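Local coordinates for enterobactin synthetase component F-related protein (PDB 4OXI) that probably activates glycine as glycyl-adenylate with ATP, as an adenylation enzyme of a lipopolysaccharide modification pathway behind antimicrobial peptide resistance, at residues 312-317 with 506-511; 469-472 with 477-480; 484-489 with 533-538; 501-506 with 562-567. All blocks are in the same frame, centred on the assembly; numbering follows the deposited sequence.

Interaction 1. Residues 312-317 with 506-511; sequences VIELAL and SGYASG
Glu-314 is the helix residue that meets the loop, where it touches Ser-506 and Tyr-508. Its side chain leaves helix 311-318 with CG beside the backbone N (chi1 -79°) and then runs extended. This carries the carboxylate across to the loop. OE1 takes two hydrogen bonds from Ser-506. The hydroxyl OG gives a very short one to Glu-314 OE1, at 2.5 Å. The backbone N of Ser-506 gives a longer, bent one (137° at the hydrogen), 3.2 Å from Glu-314 OE1, and reaches that oxygen on its syn side. The other oxygen, Glu-314 OE2, presses against Tyr-508 at CD2 (3.2 Å) and is also bonded to Ser-504 OG. Two serine hydroxyls and one N-H therefore satisfy a buried carboxylate and probably favour its charged form. The ring and carboxylate planes of Tyr-508 and Glu-314 lie 65° apart. Ser-506 CB sits over the centre of one ring face of Tyr-508, 3.7 Å above the plane, and Tyr-508 OH is anchored on Ala-339 O. Gly-507, next in the chain, lies on the solvent side and does not touch the helix. The contact probably links the large N-terminal part of the adenylation fold with its small C-terminal domain. Leu-344 of helix 342-352 packs against both Glu-314 and Ser-506, while helix 294-301 lies against Leu-315 and Ala-316. The loop itself connects strands 496-500 and 512-516.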
loop_
_atom_site.group_PDB
_atom_site.type_symbol
_atom_site.label_atom_id
_atom_site.label_comp_id
_atom_site.label_asym_id
_atom_site.label_seq_id
_atom_site.Cartn_x
_atom_site.Cartn_y
_atom_site.Cartn_z
ATOM N N VAL A 312 4.957 -13.642 3.040
ATOM C CA VAL A 312 6.405 -13.654 3.161
ATOM C C VAL A 312 6.894 -14.772 4.093
ATOM O O VAL A 312 7.938 -15.378 3.846
ATOM C CB VAL A 312 6.905 -12.266 3.581
ATOM C CG1 VAL A 312 8.241 -12.344 4.301
ATOM C CG2 VAL A 312 6.992 -11.367 2.345
ATOM N N ILE A 313 6.118 -15.071 5.134
ATOM C CA ILE A 313 6.491 -16.119 6.085
ATOM C C ILE A 313 6.437 -17.487 5.425
ATOM O O ILE A 313 7.323 -18.316 5.627
ATOM C CB ILE A 313 5.566 -16.147 7.310
ATOM C CG1 ILE A 313 5.526 -14.771 7.986
ATOM C CG2 ILE A 313 6.020 -17.233 8.293
ATOM C CD1 ILE A 313 4.381 -14.626 9.013
ATOM N N GLU A 314 5.395 -17.724 4.635
ATOM C CA GLU A 314 5.249 -19.006 3.957
ATOM C C GLU A 314 6.391 -19.223 2.989
ATOM O O GLU A 314 6.974 -20.309 2.922
ATOM C CB GLU A 314 3.927 -19.066 3.206
ATOM C CG GLU A 314 2.752 -19.363 4.100
ATOM C CD GLU A 314 1.555 -19.848 3.311
ATOM O OE1 GLU A 314 0.873 -20.793 3.775
ATOM O OE2 GLU A 314 1.307 -19.283 2.225
ATOM N N LEU A 315 6.707 -18.174 2.241
ATOM C CA LEU A 315 7.813 -18.208 1.297
ATOM C C LEU A 315 9.140 -18.518 1.991
ATOM O O LEU A 315 9.924 -19.342 1.516
ATOM C CB LEU A 315 7.901 -16.874 0.572
ATOM C CG LEU A 315 9.084 -16.676 -0.368
ATOM C CD1 LEU A 315 9.159 -17.797 -1.403
ATOM C CD2 LEU A 315 8.946 -15.335 -1.058
ATOM N N ALA A 316 9.392 -17.857 3.114
ATOM C CA ALA A 316 10.629 -18.088 3.843
ATOM C C ALA A 316 10.717 -19.544 4.313
ATOM O O ALA A 316 11.804 -20.122 4.335
ATOM C CB ALA A 316 10.746 -17.129 5.013
ATOM N N LEU A 317 9.569 -20.127 4.673
ATOM C CA LEU A 317 9.497 -21.531 5.084
ATOM C C LEU A 317 9.736 -22.488 3.926
ATOM O O LEU A 317 10.379 -23.532 4.097
ATOM C CB LEU A 317 8.149 -21.842 5.736
ATOM C CG LEU A 317 8.016 -21.314 7.161
ATOM C CD1 LEU A 317 6.589 -21.442 7.671
ATOM C CD2 LEU A 317 8.990 -22.037 8.074
ATOM N N SER A 506 -1.955 -22.095 4.284
ATOM C CA SER A 506 -2.587 -21.030 5.054
ATOM C C SER A 506 -3.814 -20.475 4.347
ATOM O O SER A 506 -4.479 -19.574 4.859
ATOM C CB SER A 506 -1.594 -19.903 5.346
ATOM O OG SER A 506 -0.371 -20.413 5.860
ATOM N N GLY A 507 -4.115 -21.015 3.169
ATOM C CA GLY A 507 -5.240 -20.536 2.384
ATOM C C GLY A 507 -4.937 -19.316 1.523
ATOM O O GLY A 507 -5.858 -18.692 0.998
ATOM N N TYR A 508 -3.661 -18.965 1.370
ATOM C CA TYR A 508 -3.298 -17.819 0.536
ATOM C C TYR A 508 -3.238 -18.258 -0.927
ATOM O O TYR A 508 -2.632 -19.281 -1.246
ATOM C CB TYR A 508 -1.943 -17.209 0.957
ATOM C CG TYR A 508 -1.812 -16.815 2.426
ATOM C CD1 TYR A 508 -2.922 -16.448 3.185
ATOM C CD2 TYR A 508 -0.568 -16.813 3.050
ATOM C CE1 TYR A 508 -2.791 -16.092 4.529
ATOM C CE2 TYR A 508 -0.426 -16.463 4.389
ATOM C CZ TYR A 508 -1.537 -16.106 5.119
ATOM O OH TYR A 508 -1.396 -15.758 6.436
ATOM N N ALA A 509 -3.877 -17.485 -1.803
ATOM C CA ALA A 509 -3.897 -17.750 -3.244
ATOM C C ALA A 509 -2.761 -17.032 -3.942
ATOM O O ALA A 509 -2.608 -15.823 -3.790
ATOM C CB ALA A 509 -5.230 -17.304 -3.850
ATOM N N SER A 510 -1.973 -17.762 -4.725
ATOM C CA SER A 510 -0.867 -17.156 -5.463
ATOM C C SER A 510 -1.266 -16.768 -6.887
ATOM O O SER A 510 -0.476 -16.148 -7.610
ATOM C CB SER A 510 0.338 -18.107 -5.501
ATOM O OG SER A 510 -0.037 -19.393 -5.977
ATOM N N GLY A 511 -2.482 -17.134 -7.288
ATOM C CA GLY A 511 -2.945 -16.891 -8.651
ATOM C C GLY A 511 -4.441 -17.112 -8.801
ATOM O O GLY A 511 -5.142 -17.392 -7.814
#

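Interaction 2. Residues 469-472 with 477-480; sequences HQVK and RVEL. With GAP (glycyl-adenosine-5'-phosphate), chain B.
The amide of Gln-470 lies almost flat over the guanidinium of Arg-477, their planes only 16° apart. Gln-470 OE1 sits over one guanidinium face, 3.4 Å from Arg-477 NE, at an angle too poor for a hydrogen bond. The pair belongs to the antiparallel beta hairpin of strands 470-473 and 476-479. Its sequence fits the A8 core motif of adenylation domains. Both side chains start with CG anti to the backbone N and run extended. They rise from one face of the hairpin and cross obliquely, which lays the amide over the guanidinium. That face also carries Lys-472 and looks onto the glycyl-adenylate. Arg-477 NH1 holds phosphate oxygen O1A of the ligand at 2.6 Å, at the guanidinium edge, and NH2 forms a salt bridge with Glu-364. Lys-472 is bent at chi2 and chi4, which turns NZ back to the ligand. There NZ meets the ligand's O5' at 2.9 Å and the ribose O4' at 3.0 Å. Gly-337 O is a further partner of NZ. The two cations thus flank one anion and would help to neutralise it. A hairpin turned to the ligand like this is consistent with the thiolation state of the family. Val-471 and Val-478 form the hydrogen-bonded pair, with bonds from Val-471 N to Val-478 O (3.0 Å) and from Val-478 N to Val-471 O (2.9 Å). On their face, Val-471 CG2 packs at 3.8 Å against CD2 of Leu-480, whose side chain crosses it at about a right angle.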
loop_
_atom_site.group_PDB
_atom_site.type_symbol
_atom_site.label_atom_id
_atom_site.label_comp_id
_atom_site.label_asym_id
_atom_site.label_seq_id
_atom_site.Cartn_x
_atom_site.Cartn_y
_atom_site.Cartn_z
ATOM N N HIS A 469 -16.403 -10.476 -2.945
ATOM C CA HIS A 469 -15.384 -11.266 -3.623
ATOM C C HIS A 469 -14.060 -10.516 -3.812
ATOM O O HIS A 469 -13.318 -10.749 -4.777
ATOM C CB HIS A 469 -15.922 -11.816 -4.946
ATOM C CG HIS A 469 -16.906 -12.935 -4.779
ATOM N ND1 HIS A 469 -16.598 -14.109 -4.124
ATOM C CD2 HIS A 469 -18.190 -13.062 -5.195
ATOM C CE1 HIS A 469 -17.652 -14.909 -4.138
ATOM N NE2 HIS A 469 -18.629 -14.297 -4.779
ATOM N N GLN A 470 -13.761 -9.618 -2.883
ATOM C CA GLN A 470 -12.444 -8.999 -2.840
ATOM C C GLN A 470 -11.514 -10.000 -2.172
ATOM O O GLN A 470 -11.845 -10.560 -1.118
ATOM C CB GLN A 470 -12.481 -7.695 -2.034
ATOM C CG GLN A 470 -11.144 -6.952 -1.989
ATOM C CD GLN A 470 -11.129 -5.817 -0.966
ATOM O OE1 GLN A 470 -11.917 -4.869 -1.051
ATOM N NE2 GLN A 470 -10.229 -5.915 0.006
ATOM N N VAL A 471 -10.365 -10.251 -2.791
ATOM C CA VAL A 471 -9.414 -11.215 -2.259
ATOM C C VAL A 471 -8.021 -10.660 -2.457
ATOM O O VAL A 471 -7.838 -9.680 -3.179
ATOM C CB VAL A 471 -9.511 -12.573 -2.998
ATOM C CG1 VAL A 471 -10.875 -13.217 -2.786
ATOM C CG2 VAL A 471 -9.246 -12.392 -4.482
ATOM N N LYS A 472 -7.035 -11.286 -1.823
ATOM C CA LYS A 472 -5.650 -11.005 -2.151
ATOM C C LYS A 472 -5.122 -12.142 -3.036
ATOM O O LYS A 472 -5.314 -13.324 -2.736
ATOM C CB LYS A 472 -4.815 -10.866 -0.865
ATOM C CG LYS A 472 -4.797 -9.450 -0.259
ATOM C CD LYS A 472 -6.150 -9.064 0.340
ATOM C CE LYS A 472 -6.289 -7.539 0.540
ATOM N NZ LYS A 472 -5.183 -7.000 1.350
ATOM N N ARG A 477 -4.458 -6.810 -3.439
ATOM C CA ARG A 477 -5.911 -6.650 -3.425
ATOM C C ARG A 477 -6.526 -6.658 -4.831
ATOM O O ARG A 477 -6.048 -5.969 -5.724
ATOM C CB ARG A 477 -6.239 -5.324 -2.750
ATOM C CG ARG A 477 -7.711 -4.955 -2.704
ATOM C CD ARG A 477 -7.907 -3.698 -1.861
ATOM N NE ARG A 477 -9.200 -3.055 -2.092
ATOM C CZ ARG A 477 -9.700 -2.084 -1.329
ATOM N NH1 ARG A 477 -9.023 -1.647 -0.265
ATOM N NH2 ARG A 477 -10.883 -1.558 -1.620
ATOM N N VAL A 478 -7.592 -7.424 -5.028
ATOM C CA VAL A 478 -8.304 -7.389 -6.302
ATOM C C VAL A 478 -9.755 -7.824 -6.130
ATOM O O VAL A 478 -10.064 -8.621 -5.247
ATOM C CB VAL A 478 -7.598 -8.269 -7.366
ATOM C CG1 VAL A 478 -7.678 -9.725 -6.979
ATOM C CG2 VAL A 478 -8.193 -8.026 -8.766
ATOM N N GLU A 479 -10.649 -7.281 -6.952
ATOM C CA GLU A 479 -12.029 -7.770 -7.017
ATOM C C GLU A 479 -12.116 -8.908 -8.040
ATOM O O GLU A 479 -11.786 -8.720 -9.212
ATOM C CB GLU A 479 -12.973 -6.637 -7.450
ATOM C CG GLU A 479 -12.905 -5.357 -6.598
ATOM C CD GLU A 479 -13.614 -5.500 -5.260
ATOM O OE1 GLU A 479 -14.287 -6.534 -5.049
ATOM O OE2 GLU A 479 -13.501 -4.575 -4.420
ATOM N N LEU A 480 -12.558 -10.083 -7.610
ATOM C CA LEU A 480 -12.731 -11.200 -8.536
ATOM C C LEU A 480 -13.655 -10.798 -9.682
ATOM O O LEU A 480 -13.497 -11.277 -10.799
ATOM C CB LEU A 480 -13.265 -12.440 -7.816
ATOM C CG LEU A 480 -12.223 -13.145 -6.942
ATOM C CD1 LEU A 480 -12.790 -14.406 -6.323
ATOM C CD2 LEU A 480 -10.966 -13.449 -7.717
HETATM N N GAP B . -3.579 -1.248 4.133
HETATM C CA GAP B . -3.157 -2.671 4.284
HETATM C C GAP B . -3.919 -3.476 3.249
HETATM O O GAP B . -3.763 -4.675 3.102
HETATM P PA GAP B . -5.769 -3.318 1.222
HETATM O O1A GAP B . -6.781 -2.221 1.004
HETATM O O2A GAP B . -4.882 -3.793 0.083
HETATM O O3A GAP B . -4.873 -2.756 2.427
HETATM C "C5'" GAP B . -7.587 -4.325 2.821
HETATM O "O5'" GAP B . -6.582 -4.563 1.835
HETATM C "C4'" GAP B . -8.240 -5.644 3.181
HETATM O "O4'" GAP B . -7.229 -6.604 3.496
HETATM C "C3'" GAP B . -9.069 -5.574 4.445
HETATM O "O3'" GAP B . -10.381 -5.082 4.175
HETATM C "C2'" GAP B . -9.052 -7.019 4.913
HETATM O "O2'" GAP B . -9.939 -7.802 4.130
HETATM C "C1'" GAP B . -7.694 -7.515 4.491
HETATM N N9 GAP B . -6.772 -7.462 5.647
HETATM C C8 GAP B . -5.901 -6.470 5.912
HETATM N N7 GAP B . -5.188 -6.732 7.036
HETATM C C5 GAP B . -5.622 -7.918 7.516
HETATM C C6 GAP B . -5.305 -8.766 8.683
HETATM N N6 GAP B . -4.339 -8.401 9.568
HETATM N N1 GAP B . -5.997 -9.923 8.817
HETATM C C2 GAP B . -6.951 -10.301 7.935
HETATM N N3 GAP B . -7.286 -9.571 6.853
HETATM C C4 GAP B . -6.664 -8.395 6.595
#

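Interaction 3. Residues 484-489 with 533-538; sequences ETVVRR and QQLNPT
Gln-534 and Leu-535 lie against helix 480-491 at Val-486 and Arg-489, in what is probably the small C-terminal domain of the adenylation fold. The contact joins that helix to the loop between helix 524-531 and strand 543-546. Gln-534 comes first, with an extended side chain. Its CB rests 4.0 Å from Val-486 CG1, and its amide reaches on to Arg-489. Arg-489 is bent at chi3 (-49°), which folds the guanidinium back over its own helix. Thr-485 O and Val-486 CA lie off-centre over one guanidinium face. Gln-534 OE1 approaches the edge of that group, and the guanidinium and amide planes are nearly coplanar, 19° apart. A nearly straight hydrogen bond runs from Arg-489 NH1 to Gln-534 OE1, but its 2.3 Å length is doubtful. Arg-489 is exposed, so this polar end forms the outer side of the contact. Leu-535 follows on the buried side and also packs on Ile-483. Its CD2 lies 4.0 Å from Val-486 CG2, the two side chains sliding past each other in opposite directions. Val-486 CG1 meets Gln-534 CB and also nears Leu-535 CG, while CG2 meets Leu-535. Beyond Leu-535 the loop leaves the helix and makes an Asx turn around Pro-537. Asn-536 OD1 accepts from Thr-538 N at 3.0 Å and, nearly in line with its C=O bond, from Thr-538 OG1 at 3.0 Å.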
loop_
_atom_site.group_PDB
_atom_site.type_symbol
_atom_site.label_atom_id
_atom_site.label_comp_id
_atom_site.label_asym_id
_atom_site.label_seq_id
_atom_site.Cartn_x
_atom_site.Cartn_y
_atom_site.Cartn_z
ATOM N N GLU A 484 -13.375 -11.268 -13.773
ATOM C CA GLU A 484 -14.497 -11.847 -14.492
ATOM C C GLU A 484 -14.998 -10.919 -15.601
ATOM O O GLU A 484 -15.252 -11.358 -16.725
ATOM C CB GLU A 484 -15.626 -12.193 -13.522
ATOM C CG GLU A 484 -16.792 -12.895 -14.199
ATOM C CD GLU A 484 -17.923 -13.201 -13.244
ATOM O OE1 GLU A 484 -19.091 -13.119 -13.683
ATOM O OE2 GLU A 484 -17.646 -13.532 -12.064
ATOM N N THR A 485 -15.108 -9.631 -15.286
ATOM C CA THR A 485 -15.567 -8.636 -16.250
ATOM C C THR A 485 -14.660 -8.574 -17.470
ATOM O O THR A 485 -15.135 -8.516 -18.606
ATOM C CB THR A 485 -15.655 -7.249 -15.590
ATOM O OG1 THR A 485 -16.741 -7.248 -14.652
ATOM C CG2 THR A 485 -15.874 -6.151 -16.629
ATOM N N VAL A 486 -13.351 -8.601 -17.230
ATOM C CA VAL A 486 -12.363 -8.585 -18.306
ATOM C C VAL A 486 -12.409 -9.886 -19.110
ATOM O O VAL A 486 -12.383 -9.866 -20.342
ATOM C CB VAL A 486 -10.926 -8.352 -17.753
ATOM C CG1 VAL A 486 -9.869 -8.682 -18.811
ATOM C CG2 VAL A 486 -10.763 -6.908 -17.219
ATOM N N VAL A 487 -12.481 -11.019 -18.414
ATOM C CA VAL A 487 -12.504 -12.317 -19.089
ATOM C C VAL A 487 -13.783 -12.480 -19.926
ATOM O O VAL A 487 -13.729 -13.000 -21.040
ATOM C CB VAL A 487 -12.302 -13.488 -18.093
ATOM C CG1 VAL A 487 -12.616 -14.821 -18.745
ATOM C CG2 VAL A 487 -10.872 -13.482 -17.539
ATOM N N ARG A 488 -14.917 -12.011 -19.397
ATOM C CA ARG A 488 -16.180 -11.995 -20.145
ATOM C C ARG A 488 -16.078 -11.216 -21.454
ATOM O O ARG A 488 -16.533 -11.694 -22.495
ATOM C CB ARG A 488 -17.327 -11.411 -19.310
ATOM C CG ARG A 488 -18.071 -12.435 -18.484
ATOM C CD ARG A 488 -19.272 -11.833 -17.744
ATOM N NE ARG A 488 -19.721 -12.776 -16.727
ATOM C CZ ARG A 488 -20.538 -13.800 -16.968
ATOM N NH1 ARG A 488 -21.030 -13.990 -18.191
ATOM N NH2 ARG A 488 -20.872 -14.634 -15.984
ATOM N N ARG A 489 -15.507 -10.014 -21.386
ATOM C CA ARG A 489 -15.299 -9.174 -22.567
ATOM C C ARG A 489 -14.454 -9.884 -23.616
ATOM O O ARG A 489 -14.808 -9.926 -24.792
ATOM C CB ARG A 489 -14.569 -7.881 -22.188
ATOM C CG ARG A 489 -15.458 -6.711 -21.814
ATOM C CD ARG A 489 -14.769 -5.383 -22.161
ATOM N NE ARG A 489 -13.389 -5.320 -21.677
ATOM C CZ ARG A 489 -13.032 -4.862 -20.477
ATOM N NH1 ARG A 489 -11.753 -4.839 -20.126
ATOM N NH2 ARG A 489 -13.946 -4.419 -19.624
ATOM N N GLN A 533 -3.288 -6.977 -21.452
ATOM C CA GLN A 533 -3.408 -5.547 -21.709
ATOM C C GLN A 533 -4.430 -4.869 -20.793
ATOM O O GLN A 533 -4.560 -3.652 -20.811
ATOM C CB GLN A 533 -3.785 -5.290 -23.179
ATOM C CG GLN A 533 -2.896 -6.013 -24.192
ATOM C CD GLN A 533 -1.413 -5.875 -23.877
ATOM O OE1 GLN A 533 -0.940 -4.793 -23.501
ATOM N NE2 GLN A 533 -0.667 -6.976 -24.027
ATOM N N GLN A 534 -5.158 -5.644 -19.996
ATOM C CA GLN A 534 -6.259 -5.069 -19.219
ATOM C C GLN A 534 -6.203 -5.397 -17.735
ATOM O O GLN A 534 -6.983 -4.864 -16.949
ATOM C CB GLN A 534 -7.609 -5.491 -19.821
ATOM C CG GLN A 534 -7.816 -4.931 -21.227
ATOM C CD GLN A 534 -8.932 -5.624 -21.988
ATOM O OE1 GLN A 534 -10.069 -5.680 -21.521
ATOM N NE2 GLN A 534 -8.611 -6.159 -23.174
ATOM N N LEU A 535 -5.287 -6.289 -17.369
ATOM C CA LEU A 535 -5.095 -6.688 -15.984
ATOM C C LEU A 535 -3.602 -6.714 -15.683
ATOM O O LEU A 535 -2.783 -7.020 -16.555
ATOM C CB LEU A 535 -5.653 -8.099 -15.731
ATOM C CG LEU A 535 -7.161 -8.352 -15.744
ATOM C CD1 LEU A 535 -7.437 -9.833 -15.581
ATOM C CD2 LEU A 535 -7.837 -7.558 -14.642
ATOM N N ASN A 536 -3.254 -6.409 -14.442
ATOM C CA ASN A 536 -1.920 -6.696 -13.941
ATOM C C ASN A 536 -1.658 -8.202 -14.040
ATOM O O ASN A 536 -2.540 -8.996 -13.718
ATOM C CB ASN A 536 -1.834 -6.230 -12.488
ATOM C CG ASN A 536 -0.435 -6.340 -11.916
ATOM O OD1 ASN A 536 0.024 -7.434 -11.551
ATOM N ND2 ASN A 536 0.251 -5.203 -11.824
ATOM N N PRO A 537 -0.446 -8.597 -14.480
ATOM C CA PRO A 537 -0.037 -10.005 -14.669
ATOM C C PRO A 537 -0.399 -10.913 -13.492
ATOM O O PRO A 537 -0.711 -12.091 -13.681
ATOM C CB PRO A 537 1.487 -9.912 -14.781
ATOM C CG PRO A 537 1.728 -8.560 -15.380
ATOM C CD PRO A 537 0.628 -7.657 -14.859
ATOM N N THR A 538 -0.353 -10.360 -12.287
ATOM C CA THR A 538 -0.651 -11.122 -11.084
ATOM C C THR A 538 -2.074 -11.664 -11.145
ATOM O O THR A 538 -2.338 -12.783 -10.702
ATOM C CB THR A 538 -0.515 -10.237 -9.836
ATOM O OG1 THR A 538 0.819 -9.728 -9.770
ATOM C CG2 THR A 538 -0.835 -11.024 -8.564
#

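Interaction 4. Residues 501-506 with 562-567; sequences WPLSES and ALQQQL
Just past strand 496-500 of what is probably the small C-terminal domain, at a cis peptide bond before Pro-502, Trp-501 packs on helix 560-568, where it meets Gln-564 and Leu-567. The indole is held between two aliphatic groups on opposite faces. Pro-502 CB lies over the rim of one face. Leu-567 CB lies over the other, in a CH-pi contact 3.9 Å from the centroid of the six-membered ring of Trp-501 and only 17° off the ring normal. Leu-567 CD1 covers the five-membered part of the indole, 3.8 Å from Trp-501 CG. A chi1 of -170° swings CG of Trp-501 to the side opposite its own N and carries the ring to the helix. The far end of the indole reaches the helix backbone, where Trp-501 CZ3 comes within 3.4 Å of Gln-564 O. Gln-564 passes the ring in the opposite direction, its CB 3.9 Å from Trp-501 CZ3. The amide end of Gln-564 then reaches Leu-503, whose CD1 touches Gln-564 NE2 at 3.7 Å, the two side chains at about a right angle. The same NE2 is hydrogen-bonded to Pro-500 O, so the amide is fixed to the strand end while Leu-503 packs beside it. Apolar packing dominates between the two segments, and the bond to Pro-500 O adds one polar tie next to them. Strand 512-516 lies close by: Val-513 touches both Trp-501 and Leu-567, and Phe-515 touches Leu-567. Leu-563, on the same helix, packs on Ala-497 and Val-499 of strand 496-500.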
loop_
_atom_site.group_PDB
_atom_site.type_symbol
_atom_site.label_atom_id
_atom_site.label_comp_id
_atom_site.label_asym_id
_atom_site.label_seq_id
_atom_site.Cartn_x
_atom_site.Cartn_y
_atom_site.Cartn_z
ATOM N N TRP A 501 -6.536 -19.750 -7.069
ATOM C CA TRP A 501 -5.877 -21.052 -7.148
ATOM C C TRP A 501 -4.490 -20.883 -7.761
ATOM O O TRP A 501 -4.336 -20.133 -8.724
ATOM C CB TRP A 501 -6.691 -22.011 -8.024
ATOM C CG TRP A 501 -6.186 -23.401 -7.927
ATOM C CD1 TRP A 501 -5.285 -24.019 -8.758
ATOM C CD2 TRP A 501 -6.518 -24.348 -6.908
ATOM N NE1 TRP A 501 -5.043 -25.299 -8.309
ATOM C CE2 TRP A 501 -5.788 -25.524 -7.175
ATOM C CE3 TRP A 501 -7.356 -24.313 -5.788
ATOM C CZ2 TRP A 501 -5.886 -26.661 -6.367
ATOM C CZ3 TRP A 501 -7.450 -25.441 -4.984
ATOM C CH2 TRP A 501 -6.720 -26.597 -5.277
ATOM N N PRO A 502 -3.477 -21.599 -7.235
ATOM C CA PRO A 502 -3.548 -22.552 -6.114
ATOM C C PRO A 502 -3.560 -21.887 -4.739
ATOM O O PRO A 502 -3.304 -20.689 -4.610
ATOM C CB PRO A 502 -2.268 -23.390 -6.276
ATOM C CG PRO A 502 -1.313 -22.497 -7.032
ATOM C CD PRO A 502 -2.145 -21.569 -7.874
ATOM N N LEU A 503 -3.882 -22.674 -3.719
ATOM C CA LEU A 503 -3.893 -22.188 -2.351
ATOM C C LEU A 503 -2.753 -22.833 -1.572
ATOM O O LEU A 503 -2.433 -24.008 -1.771
ATOM C CB LEU A 503 -5.224 -22.513 -1.680
ATOM C CG LEU A 503 -6.495 -22.062 -2.396
ATOM C CD1 LEU A 503 -7.725 -22.463 -1.594
ATOM C CD2 LEU A 503 -6.482 -20.559 -2.641
ATOM N N SER A 504 -2.132 -22.056 -0.692
ATOM C CA SER A 504 -1.127 -22.595 0.213
ATOM C C SER A 504 -1.835 -23.202 1.427
ATOM O O SER A 504 -3.063 -23.122 1.538
ATOM C CB SER A 504 -0.191 -21.480 0.654
ATOM O OG SER A 504 -0.877 -20.561 1.485
ATOM N N GLU A 505 -1.074 -23.795 2.343
ATOM C CA GLU A 505 -1.670 -24.393 3.531
ATOM C C GLU A 505 -2.367 -23.355 4.405
ATOM O O GLU A 505 -3.271 -23.690 5.175
ATOM C CB GLU A 505 -0.621 -25.137 4.351
ATOM C CG GLU A 505 0.115 -26.219 3.583
ATOM C CD GLU A 505 1.141 -26.936 4.444
ATOM O OE1 GLU A 505 1.513 -26.393 5.511
ATOM O OE2 GLU A 505 1.569 -28.046 4.055
ATOM N N SER A 506 -1.955 -22.095 4.284
ATOM C CA SER A 506 -2.587 -21.030 5.054
ATOM C C SER A 506 -3.814 -20.475 4.347
ATOM O O SER A 506 -4.479 -19.574 4.859
ATOM C CB SER A 506 -1.594 -19.903 5.346
ATOM O OG SER A 506 -0.371 -20.413 5.860
ATOM N N ALA A 562 -16.294 -25.529 -4.468
ATOM C CA ALA A 562 -16.454 -26.775 -5.225
ATOM C C ALA A 562 -15.481 -26.824 -6.403
ATOM O O ALA A 562 -14.887 -27.868 -6.701
ATOM C CB ALA A 562 -17.891 -26.923 -5.703
ATOM N N LEU A 563 -15.321 -25.684 -7.068
ATOM C CA LEU A 563 -14.349 -25.568 -8.143
ATOM C C LEU A 563 -12.933 -25.763 -7.583
ATOM O O LEU A 563 -12.087 -26.403 -8.218
ATOM C CB LEU A 563 -14.507 -24.223 -8.859
ATOM C CG LEU A 563 -15.760 -24.094 -9.735
ATOM C CD1 LEU A 563 -16.034 -22.645 -10.112
ATOM C CD2 LEU A 563 -15.619 -24.951 -10.998
ATOM N N GLN A 564 -12.684 -25.238 -6.383
ATOM C CA GLN A 564 -11.399 -25.449 -5.720
ATOM C C GLN A 564 -11.170 -26.936 -5.434
ATOM O O GLN A 564 -10.100 -27.474 -5.739
ATOM C CB GLN A 564 -11.267 -24.568 -4.467
ATOM C CG GLN A 564 -11.089 -23.096 -4.849
ATOM C CD GLN A 564 -11.078 -22.121 -3.689
ATOM O OE1 GLN A 564 -11.784 -22.290 -2.699
ATOM N NE2 GLN A 564 -10.276 -21.070 -3.825
ATOM N N GLN A 565 -12.192 -27.601 -4.899
ATOM C CA GLN A 565 -12.124 -29.038 -4.646
ATOM C C GLN A 565 -11.849 -29.799 -5.937
ATOM O O GLN A 565 -11.030 -30.722 -5.963
ATOM C CB GLN A 565 -13.426 -29.545 -4.023
ATOM C CG GLN A 565 -13.846 -28.836 -2.749
ATOM C CD GLN A 565 -15.177 -29.342 -2.212
ATOM O OE1 GLN A 565 -15.490 -30.533 -2.317
ATOM N NE2 GLN A 565 -15.972 -28.436 -1.640
ATOM N N GLN A 566 -12.532 -29.410 -7.010
ATOM C CA GLN A 566 -12.341 -30.083 -8.289
ATOM C C GLN A 566 -10.915 -29.935 -8.772
ATOM O O GLN A 566 -10.296 -30.909 -9.192
ATOM C CB GLN A 566 -13.305 -29.556 -9.344
ATOM C CG GLN A 566 -13.006 -30.110 -10.734
ATOM C CD GLN A 566 -14.154 -29.923 -11.705
ATOM O OE1 GLN A 566 -15.309 -29.744 -11.302
ATOM N NE2 GLN A 566 -13.841 -29.965 -12.997
ATOM N N LEU A 567 -10.394 -28.713 -8.701
ATOM C CA LEU A 567 -9.023 -28.430 -9.125
ATOM C C LEU A 567 -7.984 -29.219 -8.316
ATOM O O LEU A 567 -6.951 -29.633 -8.852
ATOM C CB LEU A 567 -8.740 -26.933 -9.020
ATOM C CG LEU A 567 -9.402 -26.037 -10.057
ATOM C CD1 LEU A 567 -9.380 -24.592 -9.587
ATOM C CD2 LEU A 567 -8.677 -26.172 -11.369
#

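Overall arrangement
Interaction 2 closes first along the chain, as a local hairpin within residues 469-480. Helix 480-491 follows at once and carries interaction 3, whose centre is about 13 Å away. Interactions 1 and 4 are also about 13 Å apart by their centres. They share Ser-506 and the loop between strands 496-500 and 512-516. The start of that loop packs on helix 560-568, its middle on helix 311-318. Ala-509 also packs on the backbone of Lys-472, so interaction 1 touches the hairpin. Of the four segment pairs, only that of interaction 1 includes a part before residue 469. Interaction 2 lies at the bound glycyl-adenylate, with interactions 3 and 4 farther out.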